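Rhizobiales Sp. Pch2 (Marine metagenome, PDB 6PB3) probably uses ATP hydrolysis, as a TRIP13-like AAA+ remodeller of HORMA domain proteins, to regulate bacterial cGAS-like enzymes in immunity against bacteriophages. Local coordinates at residues A[40-43]-A[44-47]; A[50-53]-A[54-57]; A[86-89]-A[90-94]. One frame throughout, in Å; residues are numbered along the deposited sequence.

Contact 1: A[40-43]-A[44-47]; sequences SKML and AVLV
Met42, present as selenomethionine, reaches along helix 33-47 to meet both Val45 and Leu46. Its CE methyl lies 3.4 Å from Leu46 CD2, closer than an ordinary van der Waals contact, and 3.6 Å from Val45 CG1, so it sits against branches of two successive residues. The torsions explain this reach: CG is anti to the backbone N (chi1 -174°), and the chain then bends at both chi2 and chi3, turning the end of the side chain toward the following turn. Met42 and Leu46 approach at a slant rather than running alongside each other. The same pair is joined by the main chain, where Leu46 N donates to Met42 O over 2.9 Å; Leu46 CG is also packed on that carbonyl oxygen.

Leu43 takes part differently. Its carbonyl oxygen receives the N-H of Val47 at 3.1 Å, and Val47 CG2 closes on the same oxygen at 3.3 Å. With CG beside the backbone N (chi1 -75°), the isobutyl group packs on Ile77, Ala198 and Ile200 of the sheet and on Val98 of helix 95-102.

Ala44 occupies another side of the helix. Its N donates to Ser40 O at 3.1 Å. The methyl CB of Ala44 rests 3.5 Å from Lys41 O and also packs on Tyr284 of the second subunit. Val45 N donates to Lys41 O at 3.0 Å. Ser40 OG binds Arg101 and Asp97, and Lys41 NZ binds carbonyl oxygens of Leu281 and Tyr284 of the second subunit. The four i to i+4 backbone bonds from Ser40 to Val47 are those of an alpha helix, here one that covers the central sheet of an AAA+ ATPase core with one side and meets a neighbouring subunit with another.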
loop_
_atom_site.group_PDB
_atom_site.type_symbol
_atom_site.label_atom_id
_atom_site.label_comp_id
_atom_site.label_asym_id
_atom_site.label_seq_id
_atom_site.Cartn_x
_atom_site.Cartn_y
_atom_site.Cartn_z
ATOM N N SER A 40 -23.819 29.400 4.383
ATOM C CA SER A 40 -24.585 30.414 5.097
ATOM C C SER A 40 -26.065 30.048 5.149
ATOM O O SER A 40 -26.726 30.205 6.185
ATOM C CB SER A 40 -24.382 31.798 4.437
ATOM O OG SER A 40 -25.466 32.648 4.725
ATOM N N LYS A 41 -26.619 29.598 4.027
ATOM C CA LYS A 41 -28.052 29.335 4.005
ATOM C C LYS A 41 -28.405 28.086 4.818
ATOM O O LYS A 41 -29.456 28.047 5.473
ATOM C CB LYS A 41 -28.528 29.216 2.559
ATOM C CG LYS A 41 -28.477 30.537 1.758
ATOM C CD LYS A 41 -28.679 30.257 0.269
ATOM C CE LYS A 41 -28.976 31.533 -0.543
ATOM N NZ LYS A 41 -29.259 31.154 -1.964
HETATM N N MSE A 42 -27.551 27.059 4.794
HETATM C CA MSE A 42 -27.827 25.823 5.547
HETATM C C MSE A 42 -27.837 26.101 7.048
HETATM O O MSE A 42 -28.717 25.631 7.785
HETATM C CB MSE A 42 -26.795 24.730 5.222
HETATM C CG MSE A 42 -27.094 23.364 5.850
HETATM SE SE MSE A 42 -28.824 22.584 5.303
HETATM C CE MSE A 42 -29.868 22.975 6.793
ATOM N N LEU A 43 -26.840 26.872 7.487
ATOM C CA LEU A 43 -26.796 27.322 8.872
ATOM C C LEU A 43 -28.059 28.097 9.242
ATOM O O LEU A 43 -28.622 27.899 10.327
ATOM C CB LEU A 43 -25.540 28.173 9.103
ATOM C CG LEU A 43 -24.163 27.489 9.214
ATOM C CD1 LEU A 43 -23.022 28.490 8.985
ATOM C CD2 LEU A 43 -23.993 26.787 10.590
ATOM N N ALA A 44 -28.523 28.990 8.361
ATOM C CA ALA A 44 -29.742 29.736 8.671
ATOM C C ALA A 44 -30.928 28.791 8.842
ATOM O O ALA A 44 -31.755 28.954 9.751
ATOM C CB ALA A 44 -30.020 30.766 7.568
ATOM N N VAL A 45 -31.024 27.789 7.970
ATOM C CA VAL A 45 -32.098 26.812 8.066
ATOM C C VAL A 45 -32.003 26.019 9.367
ATOM O O VAL A 45 -33.018 25.761 10.025
ATOM C CB VAL A 45 -32.049 25.896 6.833
ATOM C CG1 VAL A 45 -33.026 24.739 6.976
ATOM C CG2 VAL A 45 -32.317 26.724 5.577
ATOM N N LEU A 46 -30.788 25.622 9.760
ATOM C CA LEU A 46 -30.630 24.795 10.954
ATOM C C LEU A 46 -31.037 25.541 12.216
ATOM O O LEU A 46 -31.566 24.938 13.156
ATOM C CB LEU A 46 -29.188 24.312 11.073
ATOM C CG LEU A 46 -28.741 23.283 10.040
ATOM C CD1 LEU A 46 -27.298 22.867 10.311
ATOM C CD2 LEU A 46 -29.692 22.076 10.043
ATOM N N VAL A 47 -30.781 26.846 12.268
ATOM C CA VAL A 47 -31.145 27.605 13.459
ATOM C C VAL A 47 -32.563 28.141 13.384
ATOM O O VAL A 47 -33.206 28.327 14.420
ATOM C CB VAL A 47 -30.155 28.753 13.698
ATOM C CG1 VAL A 47 -28.759 28.201 13.842
ATOM C CG2 VAL A 47 -30.239 29.776 12.577
#

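Contact 2: A[50-53]-A[54-57]; sequences DGLS and AWAK
Leu52 and Trp55 meet one turn apart on the alpha helix 49-59, a regular helix whose consecutive i to i+4 hydrogen bonds run through both segments.

The backbone bonds come first. Ala54 N donates to Asp50 O at 2.8 Å. Ala56 N binds Leu52 O at 2.9 Å, and Lys57 N binds Ser53 O at 3.0 Å. The bond that departs from the others is that of Trp55 N, which reaches Gly51 O at 3.1 Å from above the carbonyl plane, 37° out of it, so this donor does not lie on a lone pair.

Apolar packing between the segments' side chains is concentrated in one pair. Leu52 and Trp55 run side by side and point the same way, both having the gamma carbon anti to the backbone N (chi1 -177° and 166°). Leu52 CD1 touches the six-membered part of the indole at CE3, 3.9 Å away. Together with Ala56, this pair lies on the buried side of the helix, where Val67 packs on all three residues, Val70 and Ile71 of helix 68-71 cover Leu52, and His59 stacks on the indole.

Polar side-chain atoms of Trp55 and Ser53 turn to partners beyond the two segments. Trp55 NE1 donates to Thr287 O of the second subunit, whose Tyr284 and Pro285 pack on Leu52 and Trp55 respectively, so the indole is tied to the subunit interface by a bond as well as by packing. Ser53 OG makes a weak hydrogen bond with Pro49 O in the preceding turn.

A last close approach joins ring and backbone: Leu52 O lies in the plane of the indole at its edge, 3.8 Å from Trp55 CE3.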
loop_
_atom_site.group_PDB
_atom_site.type_symbol
_atom_site.label_atom_id
_atom_site.label_comp_id
_atom_site.label_asym_id
_atom_site.label_seq_id
_atom_site.Cartn_x
_atom_site.Cartn_y
_atom_site.Cartn_z
ATOM N N ASP A 50 -38.124 27.457 10.416
ATOM C CA ASP A 50 -39.390 28.008 9.946
ATOM C C ASP A 50 -39.220 28.777 8.641
ATOM O O ASP A 50 -40.120 28.765 7.792
ATOM C CB ASP A 50 -40.005 28.898 11.026
ATOM C CG ASP A 50 -40.329 28.130 12.299
ATOM O OD1 ASP A 50 -40.553 26.899 12.213
ATOM O OD2 ASP A 50 -40.368 28.752 13.382
ATOM N N GLY A 51 -38.066 29.422 8.454
ATOM C CA GLY A 51 -37.844 30.184 7.238
ATOM C C GLY A 51 -37.845 29.316 5.994
ATOM O O GLY A 51 -38.262 29.758 4.921
ATOM N N LEU A 52 -37.370 28.071 6.116
ATOM C CA LEU A 52 -37.427 27.154 4.978
ATOM C C LEU A 52 -38.856 26.689 4.724
ATOM O O LEU A 52 -39.297 26.613 3.570
ATOM C CB LEU A 52 -36.516 25.947 5.210
ATOM C CG LEU A 52 -36.432 24.939 4.057
ATOM C CD1 LEU A 52 -35.850 25.611 2.811
ATOM C CD2 LEU A 52 -35.586 23.732 4.448
ATOM N N SER A 53 -39.592 26.371 5.791
ATOM C CA SER A 53 -40.994 25.995 5.630
ATOM C C SER A 53 -41.788 27.113 4.975
ATOM O O SER A 53 -42.597 26.864 4.074
ATOM C CB SER A 53 -41.607 25.639 6.981
ATOM O OG SER A 53 -40.766 24.758 7.696
ATOM N N ALA A 54 -41.566 28.355 5.408
ATOM C CA ALA A 54 -42.308 29.469 4.826
ATOM C C ALA A 54 -41.959 29.646 3.358
ATOM O O ALA A 54 -42.848 29.828 2.524
ATOM C CB ALA A 54 -42.036 30.751 5.605
ATOM N N TRP A 55 -40.667 29.560 3.018
ATOM C CA TRP A 55 -40.277 29.625 1.611
ATOM C C TRP A 55 -40.967 28.543 0.794
ATOM O O TRP A 55 -41.463 28.812 -0.305
ATOM C CB TRP A 55 -38.761 29.506 1.460
ATOM C CG TRP A 55 -38.369 29.219 0.036
ATOM C CD1 TRP A 55 -38.167 30.131 -0.955
ATOM C CD2 TRP A 55 -38.166 27.929 -0.558
ATOM N NE1 TRP A 55 -37.839 29.493 -2.128
ATOM C CE2 TRP A 55 -37.832 28.141 -1.912
ATOM C CE3 TRP A 55 -38.227 26.617 -0.077
ATOM C CZ2 TRP A 55 -37.558 27.091 -2.790
ATOM C CZ3 TRP A 55 -37.961 25.571 -0.956
ATOM C CH2 TRP A 55 -37.632 25.818 -2.295
ATOM N N ALA A 56 -41.019 27.314 1.321
ATOM C CA ALA A 56 -41.662 26.217 0.600
ATOM C C ALA A 56 -43.130 26.505 0.338
ATOM O O ALA A 56 -43.625 26.269 -0.769
ATOM C CB ALA A 56 -41.516 24.909 1.377
ATOM N N LYS A 57 -43.848 27.014 1.341
ATOM C CA LYS A 57 -45.271 27.276 1.141
ATOM C C LYS A 57 -45.493 28.358 0.093
ATOM O O LYS A 57 -46.328 28.195 -0.803
ATOM C CB LYS A 57 -45.941 27.658 2.460
ATOM C CG LYS A 57 -47.443 27.864 2.324
ATOM C CD LYS A 57 -48.193 27.652 3.632
ATOM C CE LYS A 57 -48.063 28.839 4.573
ATOM N NZ LYS A 57 -49.092 28.794 5.663
#

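Contact 3: A[86-89]-A[90-94]; sequences GKTE and LAETI. With SO4 (sulfate ion), chain B.
The start of what is probably the P-loop (Walker A) helix of an AAA ATPase is built here: at the N-cap position, Gly86 O accepts the N-H of Leu90 at 2.7 Å, and Lys87 O likewise takes that of Ala91. At the N-terminal end of the helix, the amides of the N-cap and first turn converge on a sulfate ion, probably from the crystallisation liquor. Gly86 N donates to sulfate O3 and Lys87 N to sulfate O4. Thr88 N donates to sulfate O2 at 2.9 Å. Thr88 OG1, beside its own backbone N (chi1 -52°), grips the same O2 at 2.7 Å, while Lys87 bends at chi3 and chi4 to bring NZ back for a weak bond to O4. With Gly84 N also bound, this fits a Walker A P-loop, the anion probably marking a nucleotide phosphate site. Gly86 has a positive phi (98°), a backbone conformation suited to glycine. Farther along, Thr88 CG2 lies alongside the Glu92 carboxylate. Glu89 and Glu92 cross at about a right angle, OE1 to OE1 4.1 Å, sharing Arg25: a salt bridge for Glu89, a long, weak ion pair for Glu92. Thr93 OG1 donates to Glu89 O at 2.8 Å.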
loop_
_atom_site.group_PDB
_atom_site.type_symbol
_atom_site.label_atom_id
_atom_site.label_comp_id
_atom_site.label_asym_id
_atom_site.label_seq_id
_atom_site.Cartn_x
_atom_site.Cartn_y
_atom_site.Cartn_z
ATOM N N GLY A 86 -9.209 27.361 2.109
ATOM C CA GLY A 86 -9.961 28.373 2.840
ATOM C C GLY A 86 -11.120 27.845 3.663
ATOM O O GLY A 86 -11.943 28.650 4.145
ATOM N N LYS A 87 -11.211 26.525 3.841
ATOM C CA LYS A 87 -12.313 25.933 4.603
ATOM C C LYS A 87 -12.393 26.519 6.003
ATOM O O LYS A 87 -13.468 26.933 6.460
ATOM C CB LYS A 87 -12.136 24.411 4.687
ATOM C CG LYS A 87 -12.173 23.673 3.358
ATOM C CD LYS A 87 -12.097 22.161 3.576
ATOM C CE LYS A 87 -10.645 21.658 3.690
ATOM N NZ LYS A 87 -10.012 21.901 5.006
ATOM N N THR A 88 -11.264 26.518 6.717
ATOM C CA THR A 88 -11.229 27.030 8.082
ATOM C C THR A 88 -11.556 28.515 8.110
ATOM O O THR A 88 -12.357 28.979 8.933
ATOM C CB THR A 88 -9.844 26.775 8.684
ATOM O OG1 THR A 88 -9.505 25.393 8.516
ATOM C CG2 THR A 88 -9.812 27.148 10.166
ATOM N N GLU A 89 -10.927 29.281 7.216
ATOM C CA GLU A 89 -11.178 30.712 7.167
ATOM C C GLU A 89 -12.638 30.985 6.840
ATOM O O GLU A 89 -13.242 31.914 7.386
ATOM C CB GLU A 89 -10.246 31.367 6.147
ATOM C CG GLU A 89 -10.461 32.858 5.969
ATOM C CD GLU A 89 -9.715 33.687 6.992
ATOM O OE1 GLU A 89 -9.267 33.121 8.017
ATOM O OE2 GLU A 89 -9.573 34.908 6.764
ATOM N N LEU A 90 -13.236 30.161 5.979
ATOM C CA LEU A 90 -14.665 30.307 5.713
ATOM C C LEU A 90 -15.492 29.987 6.954
ATOM O O LEU A 90 -16.403 30.740 7.318
ATOM C CB LEU A 90 -15.070 29.409 4.543
ATOM C CG LEU A 90 -16.548 29.453 4.165
ATOM C CD1 LEU A 90 -16.929 30.866 3.682
ATOM C CD2 LEU A 90 -16.854 28.433 3.101
ATOM N N ALA A 91 -15.174 28.886 7.638
ATOM C CA ALA A 91 -15.967 28.504 8.798
ATOM C C ALA A 91 -15.855 29.528 9.918
ATOM O O ALA A 91 -16.810 29.710 10.681
ATOM C CB ALA A 91 -15.540 27.117 9.292
ATOM N N GLU A 92 -14.699 30.181 10.050
ATOM C CA GLU A 92 -14.490 31.148 11.121
ATOM C C GLU A 92 -15.123 32.495 10.842
ATOM O O GLU A 92 -15.202 33.319 11.757
ATOM C CB GLU A 92 -13.000 31.364 11.367
ATOM C CG GLU A 92 -12.278 30.178 11.989
ATOM C CD GLU A 92 -10.803 30.485 12.191
ATOM O OE1 GLU A 92 -10.327 31.485 11.612
ATOM O OE2 GLU A 92 -10.119 29.735 12.923
ATOM N N THR A 93 -15.546 32.761 9.611
ATOM C CA THR A 93 -16.104 34.067 9.291
ATOM C C THR A 93 -17.536 34.031 8.778
ATOM O O THR A 93 -18.201 35.074 8.801
ATOM C CB THR A 93 -15.223 34.781 8.255
ATOM O OG1 THR A 93 -15.104 33.967 7.078
ATOM C CG2 THR A 93 -13.846 35.033 8.837
ATOM N N ILE A 94 -18.030 32.866 8.346
ATOM C CA ILE A 94 -19.331 32.755 7.693
ATOM C C ILE A 94 -20.471 33.204 8.594
ATOM O O ILE A 94 -21.548 33.558 8.097
ATOM C CB ILE A 94 -19.542 31.300 7.215
ATOM C CG1 ILE A 94 -20.656 31.213 6.174
ATOM C CG2 ILE A 94 -19.811 30.363 8.399
ATOM C CD1 ILE A 94 -20.435 32.152 4.996
HETATM S S SO4 B . -8.116 24.958 4.670
HETATM O O1 SO4 B . -7.061 23.974 4.928
HETATM O O2 SO4 B . -8.859 25.123 5.914
HETATM O O3 SO4 B . -7.504 26.253 4.293
HETATM O O4 SO4 B . -8.946 24.535 3.544
#

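In the fold
From the N terminus, contacts 1, 2 and 3 follow in series; each lies within one continuous stretch, so none encloses or crosses another. Contact 1 closes at the end of helix 33-47, and contact 2 opens shortly after, near the start of helix 49-59. The two helices touch where Val45 CG1 meets Leu52 CD2 at 3.7 Å, and both contacts reach the second subunit. After strand 76-81 the chain enters contact 3, whose far end returns to contact 1: Ile94 CG2 packs on Leu43 CD1 at 3.8 Å. Helix 33-47 thus bridges helix 49-59 and the segment 86-94, which holds helix 87-93, whereas contacts 2 and 3 stay about 17 Å apart at their nearest atoms.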